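Local coordinates for E3 SUMO-protein ligase SIZ1 (Saccharomyces cerevisiae, PDB 3I2D) that acts as a SUMO E3 ligase, mediating attachment of SUMO (Smt3) to septins and to PCNA, at residues Y74-L79 with F198-E203; F100-A105 with Q180-E185; F139-E144 with P163-P168. All coordinates share one frame; numbering follows the deposited sequence.

Contact 1 (Y74-L79 with F198-E203); sequences YKIQRL and FGYIVE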
ATOM      1  N   TYR A  74      -5.025  -2.837  -1.456  1.00 50.97           N
ATOM      2  CA  TYR A  74      -5.944  -3.428  -2.403  1.00 48.32           C
ATOM      3  C   TYR A  74      -5.444  -4.834  -2.703  1.00 50.39           C
ATOM      4  O   TYR A  74      -4.248  -5.113  -2.615  1.00 55.50           O
ATOM      5  CB  TYR A  74      -6.089  -2.560  -3.653  1.00 44.02           C
ATOM      6  CG  TYR A  74      -4.827  -2.284  -4.434  1.00 54.89           C
ATOM      7  CD1 TYR A  74      -4.172  -3.306  -5.129  1.00 56.24           C
ATOM      8  CD2 TYR A  74      -4.324  -0.984  -4.540  1.00 50.11           C
ATOM      9  CE1 TYR A  74      -3.054  -3.043  -5.911  1.00 55.07           C
ATOM     10  CE2 TYR A  74      -3.208  -0.712  -5.315  1.00 52.23           C
ATOM     11  CZ  TYR A  74      -2.575  -1.746  -5.999  1.00 58.89           C
ATOM     12  OH  TYR A  74      -1.447  -1.489  -6.744  1.00 63.58           O
ATOM     13  N   LYS A  75      -6.364  -5.732  -3.012  1.00 47.81           N
ATOM     14  CA  LYS A  75      -6.004  -7.112  -3.271  1.00 53.77           C
ATOM     15  C   LYS A  75      -6.587  -7.543  -4.605  1.00 53.77           C
ATOM     16  O   LYS A  75      -7.802  -7.453  -4.819  1.00 49.89           O
ATOM     17  CB  LYS A  75      -6.550  -7.984  -2.136  1.00 61.33           C
ATOM     18  CG  LYS A  75      -5.917  -9.354  -1.984  1.00 70.73           C
ATOM     19  CD  LYS A  75      -6.365 -10.009  -0.677  1.00 75.52           C
ATOM     20  CE  LYS A  75      -6.047  -9.106   0.523  1.00 79.36           C
ATOM     21  NZ  LYS A  75      -6.393  -9.688   1.860  1.00 72.04           N
ATOM     22  N   ILE A  76      -5.717  -7.992  -5.507  1.00 53.64           N
ATOM     23  CA  ILE A  76      -6.158  -8.440  -6.820  1.00 55.86           C
ATOM     24  C   ILE A  76      -6.944  -9.729  -6.612  1.00 57.55           C
ATOM     25  O   ILE A  76      -6.410 -10.724  -6.116  1.00 58.42           O
ATOM     26  CB  ILE A  76      -4.958  -8.670  -7.748  1.00 54.46           C
ATOM     27  CG1 ILE A  76      -4.318  -7.324  -8.084  1.00 55.11           C
ATOM     28  CG2 ILE A  76      -5.398  -9.376  -9.004  1.00 55.18           C
ATOM     29  CD1 ILE A  76      -3.080  -7.433  -8.949  1.00 63.25           C
ATOM     30  N   GLN A  77      -8.219  -9.692  -6.981  1.00 56.49           N
ATOM     31  CA  GLN A  77      -9.115 -10.823  -6.798  1.00 56.03           C
ATOM     32  C   GLN A  77      -9.377 -11.617  -8.063  1.00 55.72           C
ATOM     33  O   GLN A  77      -9.125 -12.820  -8.101  1.00 57.79           O
ATOM     34  CB  GLN A  77     -10.439 -10.321  -6.253  1.00 64.35           C
ATOM     35  CG  GLN A  77     -10.936 -11.017  -5.016  1.00 73.28           C
ATOM     36  CD  GLN A  77     -12.014 -10.201  -4.337  1.00 80.59           C
ATOM     37  OE1 GLN A  77     -13.044  -9.886  -4.942  1.00 87.54           O
ATOM     38  NE2 GLN A  77     -11.780  -9.838  -3.077  1.00 79.54           N
ATOM     39  N   ARG A  78      -9.889 -10.947  -9.092  1.00 53.14           N
ATOM     40  CA  ARG A  78     -10.205 -11.615 -10.353  1.00 55.62           C
ATOM     41  C   ARG A  78      -9.661 -10.868 -11.545  1.00 52.35           C
ATOM     42  O   ARG A  78      -9.577  -9.644 -11.533  1.00 58.52           O
ATOM     43  CB  ARG A  78     -11.716 -11.710 -10.541  1.00 57.93           C
ATOM     44  CG  ARG A  78     -12.206 -13.011 -11.130  1.00 71.17           C
ATOM     45  CD  ARG A  78     -12.579 -13.988 -10.023  1.00 76.85           C
ATOM     46  NE  ARG A  78     -13.412 -13.352  -9.000  1.00 80.83           N
ATOM     47  CZ  ARG A  78     -14.551 -12.699  -9.244  1.00 80.74           C
ATOM     48  NH1 ARG A  78     -15.013 -12.588 -10.487  1.00 70.82           N
ATOM     49  NH2 ARG A  78     -15.227 -12.152  -8.238  1.00 76.87           N
ATOM     50  N   LEU A  79      -9.298 -11.607 -12.582  1.00 53.12           N
ATOM     51  CA  LEU A  79      -8.820 -10.983 -13.804  1.00 55.75           C
ATOM     52  C   LEU A  79      -9.958 -10.999 -14.808  1.00 55.39           C
ATOM     53  O   LEU A  79     -10.554 -12.045 -15.040  1.00 62.98           O
ATOM     54  CB  LEU A  79      -7.648 -11.754 -14.424  1.00 55.54           C
ATOM     55  CG  LEU A  79      -7.288 -11.170 -15.808  1.00 60.06           C
ATOM     56  CD1 LEU A  79      -5.925 -10.489 -15.766  1.00 58.20           C
ATOM     57  CD2 LEU A  79      -7.297 -12.260 -16.854  1.00 57.64           C
ATOM     58  N   PHE A 198      -3.547  -4.983 -17.781  1.00 53.05           N
ATOM     59  CA  PHE A 198      -4.425  -6.015 -17.251  1.00 49.23           C
ATOM     60  C   PHE A 198      -5.571  -5.359 -16.515  1.00 50.85           C
ATOM     61  O   PHE A 198      -5.399  -4.324 -15.882  1.00 54.83           O
ATOM     62  CB  PHE A 198      -3.700  -6.904 -16.259  1.00 48.94           C
ATOM     63  CG  PHE A 198      -2.534  -7.632 -16.829  1.00 56.08           C
ATOM     64  CD1 PHE A 198      -1.322  -6.986 -17.024  1.00 61.07           C
ATOM     65  CD2 PHE A 198      -2.636  -8.976 -17.146  1.00 53.38           C
ATOM     66  CE1 PHE A 198      -0.225  -7.675 -17.526  1.00 64.16           C
ATOM     67  CE2 PHE A 198      -1.550  -9.672 -17.646  1.00 56.10           C
ATOM     68  CZ  PHE A 198      -0.343  -9.026 -17.836  1.00 62.88           C
ATOM     69  N   GLY A 199      -6.744  -5.969 -16.607  1.00 54.77           N
ATOM     70  CA  GLY A 199      -7.907  -5.451 -15.917  1.00 53.47           C
ATOM     71  C   GLY A 199      -8.173  -6.409 -14.781  1.00 52.50           C
ATOM     72  O   GLY A 199      -8.299  -7.609 -14.999  1.00 55.46           O
ATOM     73  N   TYR A 200      -8.224  -5.897 -13.562  1.00 53.76           N
ATOM     74  CA  TYR A 200      -8.468  -6.743 -12.398  1.00 52.33           C
ATOM     75  C   TYR A 200      -9.549  -6.144 -11.517  1.00 57.13           C
ATOM     76  O   TYR A 200      -9.628  -4.914 -11.357  1.00 51.34           O
ATOM     77  CB  TYR A 200      -7.220  -6.861 -11.512  1.00 46.60           C
ATOM     78  CG  TYR A 200      -6.060  -7.668 -12.049  1.00 54.40           C
ATOM     79  CD1 TYR A 200      -4.822  -7.070 -12.278  1.00 53.26           C
ATOM     80  CD2 TYR A 200      -6.164  -9.043 -12.235  1.00 54.53           C
ATOM     81  CE1 TYR A 200      -3.708  -7.824 -12.668  1.00 47.36           C
ATOM     82  CE2 TYR A 200      -5.060  -9.803 -12.623  1.00 55.70           C
ATOM     83  CZ  TYR A 200      -3.837  -9.186 -12.835  1.00 53.21           C
ATOM     84  OH  TYR A 200      -2.742  -9.940 -13.197  1.00 64.71           O
ATOM     85  N   ILE A 201     -10.386  -7.016 -10.956  1.00 54.76           N
ATOM     86  CA  ILE A 201     -11.388  -6.579  -9.995  1.00 47.77           C
ATOM     87  C   ILE A 201     -10.562  -6.739  -8.722  1.00 47.72           C
ATOM     88  O   ILE A 201     -10.064  -7.830  -8.430  1.00 51.06           O
ATOM     89  CB  ILE A 201     -12.617  -7.516  -9.931  1.00 45.74           C
ATOM     90  CG1 ILE A 201     -13.525  -7.278 -11.132  1.00 52.47           C
ATOM     91  CG2 ILE A 201     -13.419  -7.234  -8.684  1.00 52.62           C
ATOM     92  CD1 ILE A 201     -14.709  -8.197 -11.182  1.00 58.33           C
ATOM     93  N   VAL A 202     -10.367  -5.650  -7.995  1.00 44.27           N
ATOM     94  CA  VAL A 202      -9.581  -5.710  -6.774  1.00 45.03           C
ATOM     95  C   VAL A 202     -10.447  -5.339  -5.593  1.00 47.14           C
ATOM     96  O   VAL A 202     -11.471  -4.657  -5.733  1.00 47.10           O
ATOM     97  CB  VAL A 202      -8.374  -4.728  -6.814  1.00 44.98           C
ATOM     98  CG1 VAL A 202      -7.517  -4.981  -8.073  1.00 44.75           C
ATOM     99  CG2 VAL A 202      -8.878  -3.289  -6.779  1.00 34.58           C
ATOM    100  N   GLU A 203     -10.029  -5.795  -4.424  1.00 47.91           N
ATOM    101  CA  GLU A 203     -10.760  -5.491  -3.222  1.00 52.48           C
ATOM    102  C   GLU A 203     -10.046  -4.386  -2.464  1.00 52.32           C
ATOM    103  O   GLU A 203      -8.860  -4.498  -2.149  1.00 49.80           O
ATOM    104  CB  GLU A 203     -10.879  -6.726  -2.321  1.00 62.20           C
ATOM    105  CG  GLU A 203     -11.733  -6.460  -1.071  1.00 76.94           C
ATOM    106  CD  GLU A 203     -11.827  -7.645  -0.124  1.00 79.79           C
ATOM    107  OE1 GLU A 203     -12.440  -8.667  -0.504  1.00 87.71           O
ATOM    108  OE2 GLU A 203     -11.286  -7.545   1.001  1.00 77.17           O
TER
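A classic beta bulge in the PINIT domain joins 74-79, on an outermost strand of a four-stranded antiparallel sheet, to 198-203 on the next strand. Gln77 and Arg78 both face Ile201, and Ile201 O takes both backbone N-H groups. The bonds from Gln77 N (3.0 Å) and Arg78 N (3.2 Å) both lie in the carbonyl plane. Beyond the bulge, Ile76-Val202 on one side and Leu79-Tyr200 on the other are non-hydrogen-bonded pairs, and Lys75-Glu203 is the next hydrogen-bonded pair.

Ile76, Leu79, Tyr200 and Val202 share one face of the sheet. Ile76 CG2 lies over one face of the Tyr200 ring, 3.6 Å from its centroid, offset toward the rim. Leu79 CD1 meets Tyr200 CE2, and Arg78 O lies in the ring plane at its edge. The Tyr200 ring is set beside its own backbone N (chi1 -71°), where it meets both aliphatic side chains. With Tyr200 cut back to an alanine, Ile76 CG2 and Leu79 CD1 would probably lose their shared partner and a gap would open between them.

On the other face, the Arg78 guanidinium forms a salt bridge with Asp106 of helix 104-111. Gln77 NE2 makes a weak hydrogen bond to His117 NE2. The extended Glu203 chain also reaches Gln77, and the weak bond from Gln77 NE2 to Glu203 OE1 measures 2.9 Å, with the amide and carboxylate planes 79° apart.

Contact 2 (F100-A105 with Q180-E185); sequences FKLSKA and QQNNVE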
ATOM      1  N   PHE A 100     -15.452  -5.757 -23.411  1.00 74.05           N
ATOM      2  CA  PHE A 100     -15.726  -6.821 -22.464  1.00 73.05           C
ATOM      3  C   PHE A 100     -17.063  -6.549 -21.802  1.00 74.24           C
ATOM      4  O   PHE A 100     -17.450  -5.392 -21.627  1.00 74.52           O
ATOM      5  CB  PHE A 100     -14.604  -6.863 -21.412  1.00 70.24           C
ATOM      6  CG  PHE A 100     -14.489  -5.597 -20.596  1.00 68.92           C
ATOM      7  CD1 PHE A 100     -15.092  -5.500 -19.343  1.00 64.99           C
ATOM      8  CD2 PHE A 100     -13.845  -4.479 -21.113  1.00 65.09           C
ATOM      9  CE1 PHE A 100     -15.061  -4.314 -18.621  1.00 60.02           C
ATOM     10  CE2 PHE A 100     -13.810  -3.282 -20.394  1.00 66.38           C
ATOM     11  CZ  PHE A 100     -14.423  -3.201 -19.146  1.00 62.27           C
ATOM     12  N   LYS A 101     -17.779  -7.615 -21.467  1.00 80.09           N
ATOM     13  CA  LYS A 101     -19.056  -7.497 -20.771  1.00 82.86           C
ATOM     14  C   LYS A 101     -18.867  -8.133 -19.401  1.00 81.47           C
ATOM     15  O   LYS A 101     -18.255  -9.193 -19.277  1.00 80.54           O
ATOM     16  CB  LYS A 101     -20.174  -8.220 -21.525  1.00 87.24           C
ATOM     17  CG  LYS A 101     -20.698  -7.474 -22.741  1.00 92.89           C
ATOM     18  CD  LYS A 101     -22.074  -7.990 -23.161  1.00 93.29           C
ATOM     19  CE  LYS A 101     -23.175  -7.549 -22.185  1.00 94.07           C
ATOM     20  NZ  LYS A 101     -23.024  -8.073 -20.788  1.00 92.01           N
ATOM     21  N   LEU A 102     -19.379  -7.483 -18.368  1.00 83.82           N
ATOM     22  CA  LEU A 102     -19.232  -8.020 -17.024  1.00 87.86           C
ATOM     23  C   LEU A 102     -20.172  -9.183 -16.781  1.00 89.30           C
ATOM     24  O   LEU A 102     -21.389  -9.050 -16.938  1.00 90.89           O
ATOM     25  CB  LEU A 102     -19.491  -6.934 -15.979  1.00 83.88           C
ATOM     26  CG  LEU A 102     -18.372  -5.911 -15.836  1.00 78.60           C
ATOM     27  CD1 LEU A 102     -18.686  -4.990 -14.672  1.00 75.71           C
ATOM     28  CD2 LEU A 102     -17.051  -6.640 -15.614  1.00 68.89           C
ATOM     29  N   SER A 103     -19.604 -10.320 -16.389  1.00 88.53           N
ATOM     30  CA  SER A 103     -20.409 -11.500 -16.113  1.00 90.03           C
ATOM     31  C   SER A 103     -21.293 -11.249 -14.894  1.00 91.69           C
ATOM     32  O   SER A 103     -21.239 -10.189 -14.264  1.00 85.49           O
ATOM     33  CB  SER A 103     -19.517 -12.711 -15.835  1.00 84.93           C
ATOM     34  OG  SER A 103     -18.953 -12.627 -14.539  1.00 82.13           O
ATOM     35  N   LYS A 104     -22.122 -12.233 -14.578  1.00 96.68           N
ATOM     36  CA  LYS A 104     -23.004 -12.131 -13.431  1.00100.47           C
ATOM     37  C   LYS A 104     -22.102 -11.889 -12.224  1.00101.08           C
ATOM     38  O   LYS A 104     -22.097 -10.796 -11.652  1.00103.07           O
ATOM     39  CB  LYS A 104     -23.788 -13.443 -13.274  1.00103.07           C
ATOM     40  CG  LYS A 104     -24.838 -13.489 -12.160  1.00103.42           C
ATOM     41  CD  LYS A 104     -25.512 -14.869 -12.137  1.00104.25           C
ATOM     42  CE  LYS A 104     -26.559 -14.997 -11.038  1.00103.09           C
ATOM     43  NZ  LYS A 104     -27.218 -16.339 -11.058  1.00 95.96           N
ATOM     44  N   ALA A 105     -21.314 -12.908 -11.882  1.00 98.90           N
ATOM     45  CA  ALA A 105     -20.395 -12.883 -10.746  1.00 96.96           C
ATOM     46  C   ALA A 105     -19.531 -11.624 -10.627  1.00 97.42           C
ATOM     47  O   ALA A 105     -19.264 -11.153  -9.520  1.00 98.46           O
ATOM     48  CB  ALA A 105     -19.505 -14.122 -10.786  1.00 92.73           C
ATOM     49  N   GLN A 180     -24.443  -5.070 -21.155  1.00104.12           N
ATOM     50  CA  GLN A 180     -24.115  -4.022 -22.105  1.00 98.75           C
ATOM     51  C   GLN A 180     -22.596  -3.951 -22.182  1.00 95.83           C
ATOM     52  O   GLN A 180     -21.918  -3.686 -21.187  1.00 92.77           O
ATOM     53  CB  GLN A 180     -24.702  -2.690 -21.631  1.00 97.86           C
ATOM     54  CG  GLN A 180     -24.594  -1.559 -22.632  1.00102.56           C
ATOM     55  CD  GLN A 180     -25.399  -0.342 -22.209  1.00107.34           C
ATOM     56  OE1 GLN A 180     -25.291   0.735 -22.807  1.00108.78           O
ATOM     57  NE2 GLN A 180     -26.218  -0.507 -21.175  1.00103.80           N
ATOM     58  N   GLN A 181     -22.073  -4.216 -23.373  1.00 92.29           N
ATOM     59  CA  GLN A 181     -20.641  -4.210 -23.626  1.00 86.76           C
ATOM     60  C   GLN A 181     -19.940  -2.930 -23.187  1.00 84.54           C
ATOM     61  O   GLN A 181     -20.492  -1.828 -23.286  1.00 85.26           O
ATOM     62  CB  GLN A 181     -20.385  -4.453 -25.110  1.00 81.51           C
ATOM     63  CG  GLN A 181     -18.962  -4.195 -25.525  1.00 86.35           C
ATOM     64  CD  GLN A 181     -18.816  -4.111 -27.025  1.00 88.39           C
ATOM     65  OE1 GLN A 181     -19.025  -5.096 -27.728  1.00 91.90           O
ATOM     66  NE2 GLN A 181     -18.462  -2.928 -27.528  1.00 83.27           N
ATOM     67  N   ASN A 182     -18.715  -3.100 -22.698  1.00 81.26           N
ATOM     68  CA  ASN A 182     -17.885  -1.997 -22.237  1.00 75.97           C
ATOM     69  C   ASN A 182     -16.725  -1.832 -23.192  1.00 72.22           C
ATOM     70  O   ASN A 182     -16.264  -2.800 -23.800  1.00 71.71           O
ATOM     71  CB  ASN A 182     -17.331  -2.287 -20.844  1.00 73.81           C
ATOM     72  CG  ASN A 182     -18.347  -2.056 -19.755  1.00 74.31           C
ATOM     73  OD1 ASN A 182     -18.797  -0.925 -19.530  1.00 66.88           O
ATOM     74  ND2 ASN A 182     -18.720  -3.127 -19.065  1.00 75.27           N
ATOM     75  N   ASN A 183     -16.243  -0.607 -23.323  1.00 71.51           N
ATOM     76  CA  ASN A 183     -15.121  -0.363 -24.206  1.00 74.08           C
ATOM     77  C   ASN A 183     -14.052   0.496 -23.545  1.00 70.51           C
ATOM     78  O   ASN A 183     -14.319   1.607 -23.083  1.00 70.49           O
ATOM     79  CB  ASN A 183     -15.594   0.301 -25.497  1.00 82.18           C
ATOM     80  CG  ASN A 183     -14.797  -0.152 -26.698  1.00 92.45           C
ATOM     81  OD1 ASN A 183     -13.633   0.226 -26.878  1.00 92.88           O
ATOM     82  ND2 ASN A 183     -15.415  -0.990 -27.524  1.00 95.36           N
ATOM     83  N   VAL A 184     -12.839  -0.039 -23.500  1.00 65.17           N
ATOM     84  CA  VAL A 184     -11.710   0.659 -22.915  1.00 60.33           C
ATOM     85  C   VAL A 184     -10.723   0.952 -24.018  1.00 57.62           C
ATOM     86  O   VAL A 184     -10.427   0.087 -24.834  1.00 56.94           O
ATOM     87  CB  VAL A 184     -10.999  -0.200 -21.874  1.00 58.81           C
ATOM     88  CG1 VAL A 184      -9.794   0.545 -21.337  1.00 61.35           C
ATOM     89  CG2 VAL A 184     -11.953  -0.541 -20.757  1.00 68.95           C
ATOM     90  N   GLU A 185     -10.201   2.166 -24.041  1.00 56.95           N
ATOM     91  CA  GLU A 185      -9.236   2.511 -25.065  1.00 59.95           C
ATOM     92  C   GLU A 185      -8.077   3.314 -24.489  1.00 58.35           C
ATOM     93  O   GLU A 185      -8.285   4.312 -23.797  1.00 58.10           O
ATOM     94  CB  GLU A 185      -9.926   3.308 -26.161  1.00 70.75           C
ATOM     95  CG  GLU A 185      -9.150   3.390 -27.456  1.00 85.23           C
ATOM     96  CD  GLU A 185      -9.966   4.031 -28.566  1.00 95.63           C
ATOM     97  OE1 GLU A 185     -11.066   3.508 -28.877  1.00100.98           O
ATOM     98  OE2 GLU A 185      -9.508   5.057 -29.120  1.00 93.41           O
TER
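Two backbone hydrogen bonds join Phe100 and Asn182 as an antiparallel hydrogen-bonded pair. Asn182 N donates to Phe100 O at 2.8 Å, and Phe100 N donates to Asn182 O at 3.1 Å. The Asn182 amide is gripped from outside the pair. Its OD1 accepts from Asn148 ND2 and from Lys176 N, which satisfies this buried oxygen twice and probably fixes the rotation of the amide.

The same pair also packs through its side chains. Asn182 CB sits over one face of the Phe100 ring, 3.7 Å from the centroid and displaced toward the rim. The ring and the amide are inclined 30° to each other. Val184 comes from a different direction: its CG2 meets Phe100 CE2 at the ring edge, in the ring plane, at 3.3 Å. Phe100 CG stands between its own N and carbonyl carbon (chi1 62°), which brings the ring over Asn182.

Farther out, the aliphatic part of Lys101 lies along the 180-181 backbone. Its CG is 3.4 Å from Gln181 CA. The chain bends at its last two torsions, and NZ makes a weak hydrogen bond to Tyr178 O.

This pairing joins the end of strand 93-100 to the start of strand 182-191. Ile80 and Leu83 of strand 74-90 pack against Phe100. Beyond the pair, Ser103 is the N-cap of helix 104-111, with OG bonded to Asp106 N.

Contact 3 (F139-E144 with P163-P168); sequences FPFPNE and PGTAKP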
ATOM      1  N   PHE A 139       2.567   3.017 -16.717  1.00 47.95           N
ATOM      2  CA  PHE A 139       1.871   3.292 -17.963  1.00 46.01           C
ATOM      3  C   PHE A 139       2.772   4.100 -18.903  1.00 49.66           C
ATOM      4  O   PHE A 139       3.636   4.842 -18.457  1.00 60.01           O
ATOM      5  CB  PHE A 139       0.633   4.134 -17.687  1.00 44.36           C
ATOM      6  CG  PHE A 139      -0.519   3.357 -17.162  1.00 45.17           C
ATOM      7  CD1 PHE A 139      -0.495   2.833 -15.884  1.00 44.74           C
ATOM      8  CD2 PHE A 139      -1.631   3.128 -17.962  1.00 39.92           C
ATOM      9  CE1 PHE A 139      -1.568   2.084 -15.413  1.00 50.07           C
ATOM     10  CE2 PHE A 139      -2.694   2.388 -17.502  1.00 39.71           C
ATOM     11  CZ  PHE A 139      -2.665   1.861 -16.226  1.00 40.46           C
ATOM     12  N   PRO A 140       2.595   3.961 -20.221  1.00 50.25           N
ATOM     13  CA  PRO A 140       3.461   4.762 -21.087  1.00 48.95           C
ATOM     14  C   PRO A 140       3.001   6.225 -21.049  1.00 48.50           C
ATOM     15  O   PRO A 140       1.815   6.491 -20.905  1.00 46.86           O
ATOM     16  CB  PRO A 140       3.258   4.126 -22.456  1.00 47.98           C
ATOM     17  CG  PRO A 140       1.843   3.628 -22.385  1.00 55.42           C
ATOM     18  CD  PRO A 140       1.811   2.996 -21.010  1.00 51.90           C
ATOM     19  N   PHE A 141       3.943   7.160 -21.158  1.00 48.46           N
ATOM     20  CA  PHE A 141       3.644   8.586 -21.149  1.00 48.17           C
ATOM     21  C   PHE A 141       4.109   9.193 -22.466  1.00 51.56           C
ATOM     22  O   PHE A 141       5.194   8.891 -22.947  1.00 59.98           O
ATOM     23  CB  PHE A 141       4.382   9.268 -20.001  1.00 45.72           C
ATOM     24  CG  PHE A 141       4.073  10.730 -19.864  1.00 58.01           C
ATOM     25  CD1 PHE A 141       3.049  11.162 -19.017  1.00 60.93           C
ATOM     26  CD2 PHE A 141       4.815  11.685 -20.568  1.00 60.92           C
ATOM     27  CE1 PHE A 141       2.772  12.520 -18.869  1.00 61.62           C
ATOM     28  CE2 PHE A 141       4.547  13.054 -20.429  1.00 52.94           C
ATOM     29  CZ  PHE A 141       3.525  13.471 -19.579  1.00 60.92           C
ATOM     30  N   PRO A 142       3.288  10.049 -23.081  1.00 50.70           N
ATOM     31  CA  PRO A 142       1.963  10.506 -22.645  1.00 52.37           C
ATOM     32  C   PRO A 142       0.874   9.489 -23.017  1.00 53.81           C
ATOM     33  O   PRO A 142       1.072   8.634 -23.889  1.00 55.61           O
ATOM     34  CB  PRO A 142       1.794  11.809 -23.412  1.00 49.89           C
ATOM     35  CG  PRO A 142       2.410  11.423 -24.771  1.00 48.15           C
ATOM     36  CD  PRO A 142       3.662  10.647 -24.379  1.00 41.81           C
ATOM     37  N   ASN A 143      -0.275   9.577 -22.364  1.00 51.61           N
ATOM     38  CA  ASN A 143      -1.357   8.662 -22.688  1.00 45.78           C
ATOM     39  C   ASN A 143      -2.701   9.259 -22.350  1.00 42.28           C
ATOM     40  O   ASN A 143      -2.801  10.251 -21.635  1.00 44.99           O
ATOM     41  CB  ASN A 143      -1.179   7.325 -21.951  1.00 48.21           C
ATOM     42  CG  ASN A 143      -1.617   7.381 -20.485  1.00 46.14           C
ATOM     43  OD1 ASN A 143      -2.780   7.614 -20.186  1.00 51.37           O
ATOM     44  ND2 ASN A 143      -0.682   7.143 -19.571  1.00 36.79           N
ATOM     45  N   GLU A 144      -3.738   8.669 -22.907  1.00 45.59           N
ATOM     46  CA  GLU A 144      -5.088   9.096 -22.619  1.00 50.47           C
ATOM     47  C   GLU A 144      -5.926   7.846 -22.538  1.00 50.04           C
ATOM     48  O   GLU A 144      -6.020   7.094 -23.506  1.00 48.73           O
ATOM     49  CB  GLU A 144      -5.648  10.002 -23.695  1.00 50.85           C
ATOM     50  CG  GLU A 144      -7.083  10.349 -23.393  1.00 64.76           C
ATOM     51  CD  GLU A 144      -7.589  11.491 -24.225  1.00 78.05           C
ATOM     52  OE1 GLU A 144      -6.987  12.589 -24.132  1.00 79.62           O
ATOM     53  OE2 GLU A 144      -8.584  11.281 -24.965  1.00 81.02           O
ATOM     54  N   PRO A 163       2.727   9.737  -9.380  1.00 49.43           N
ATOM     55  CA  PRO A 163       2.167  10.351 -10.587  1.00 41.13           C
ATOM     56  C   PRO A 163       1.216   9.335 -11.216  1.00 44.42           C
ATOM     57  O   PRO A 163       1.245   8.161 -10.869  1.00 50.24           O
ATOM     58  CB  PRO A 163       3.401  10.619 -11.440  1.00 39.83           C
ATOM     59  CG  PRO A 163       4.354   9.544 -11.010  1.00 41.97           C
ATOM     60  CD  PRO A 163       4.168   9.483  -9.521  1.00 37.80           C
ATOM     61  N   GLY A 164       0.378   9.781 -12.142  1.00 48.35           N
ATOM     62  CA  GLY A 164      -0.578   8.892 -12.776  1.00 42.14           C
ATOM     63  C   GLY A 164      -0.044   7.682 -13.513  1.00 45.39           C
ATOM     64  O   GLY A 164      -0.679   6.622 -13.520  1.00 49.36           O
ATOM     65  N   THR A 165       1.113   7.822 -14.142  1.00 46.98           N
ATOM     66  CA  THR A 165       1.690   6.712 -14.890  1.00 45.93           C
ATOM     67  C   THR A 165       2.198   5.608 -13.967  1.00 47.46           C
ATOM     68  O   THR A 165       2.510   4.507 -14.421  1.00 55.31           O
ATOM     69  CB  THR A 165       2.854   7.186 -15.811  1.00 44.19           C
ATOM     70  OG1 THR A 165       3.811   7.922 -15.042  1.00 49.33           O
ATOM     71  CG2 THR A 165       2.332   8.071 -16.944  1.00 39.24           C
ATOM     72  N   ALA A 166       2.249   5.880 -12.669  1.00 44.27           N
ATOM     73  CA  ALA A 166       2.744   4.886 -11.724  1.00 44.32           C
ATOM     74  C   ALA A 166       1.698   4.277 -10.778  1.00 44.64           C
ATOM     75  O   ALA A 166       2.036   3.779  -9.706  1.00 50.62           O
ATOM     76  CB  ALA A 166       3.881   5.484 -10.916  1.00 37.77           C
ATOM     77  N   LYS A 167       0.431   4.318 -11.157  1.00 40.81           N
ATOM     78  CA  LYS A 167      -0.597   3.731 -10.308  1.00 43.67           C
ATOM     79  C   LYS A 167      -1.739   3.300 -11.195  1.00 43.52           C
ATOM     80  O   LYS A 167      -1.981   3.907 -12.242  1.00 52.89           O
ATOM     81  CB  LYS A 167      -1.085   4.733  -9.254  1.00 35.62           C
ATOM     82  CG  LYS A 167      -1.737   5.994  -9.804  1.00 38.30           C
ATOM     83  CD  LYS A 167      -1.858   7.060  -8.717  1.00 37.89           C
ATOM     84  CE  LYS A 167      -2.311   8.402  -9.279  1.00 47.17           C
ATOM     85  NZ  LYS A 167      -2.524   9.432  -8.214  1.00 44.47           N
ATOM     86  N   PRO A 168      -2.455   2.243 -10.799  1.00 37.85           N
ATOM     87  CA  PRO A 168      -3.584   1.750 -11.597  1.00 40.30           C
ATOM     88  C   PRO A 168      -4.705   2.786 -11.794  1.00 43.59           C
ATOM     89  O   PRO A 168      -4.844   3.745 -11.023  1.00 41.41           O
ATOM     90  CB  PRO A 168      -4.046   0.536 -10.801  1.00 45.42           C
ATOM     91  CG  PRO A 168      -3.805   0.970  -9.388  1.00 39.22           C
ATOM     92  CD  PRO A 168      -2.425   1.592  -9.480  1.00 40.43           C
TER
HETATM   93  O   HOH W   1      -1.395   6.636 -16.767  1.00 63.01           O
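Phe139 and Thr165 form the tight part of this contact. Phe139 N donates to Thr165 O at 2.7 Å, in the carbonyl plane and on a lone pair, with a nearly straight N-H...O angle of 165°. The same oxygen lies in the plane of the Phe139 ring, at its edge. The ring also nears the backbone of 167-168, with CE1 3.7 Å from Lys167 O. Phe139 is buried, and Ser123 of strand 117-125 packs against it.

Thr165 turns its methyl to the other side chains. CG2 is set beside its own backbone N (chi1 53° to OG1) and meets the edge of the Phe141 ring at CD1, 3.8 Å away. This side is looser, and Phe141 is exposed. Elsewhere, near Phe139 CB, a water accepts from Asn143 ND2 and makes a weak, long bond to Gly164 O. Asn143 ND2 also donates to Pro140 O at 2.9 Å, with that oxygen in its amide plane, so ND2 has two acceptors.

Pro142 follows a cis peptide bond and lays its CB over one face of the Phe141 ring. The whole is a loop-to-loop contact of the PINIT domain, between the lead-in to strand 143-147 and a short 3-10 turn at 164-165.

In the fold
All three contacts lie within the PINIT domain, away from the zinc site of the SP-RING. Contacts 1 and 2 are strand pairings in two different four-stranded antiparallel sheets, on strands 195-204 and 182-191, which follow each other in the chain. Contact 3 joins loops, with a single direct hydrogen bond and a water between its segments. It reaches the sheet of contact 2 through strand 143-147, and Pro168 touches Tyr74 of contact 1. None is wholly core: each mixes buried and solvent-facing residues. Contact 1 has the most backbone bonds and buries the largest area, contact 2 centres on one buried pair, and contact 3 buries least.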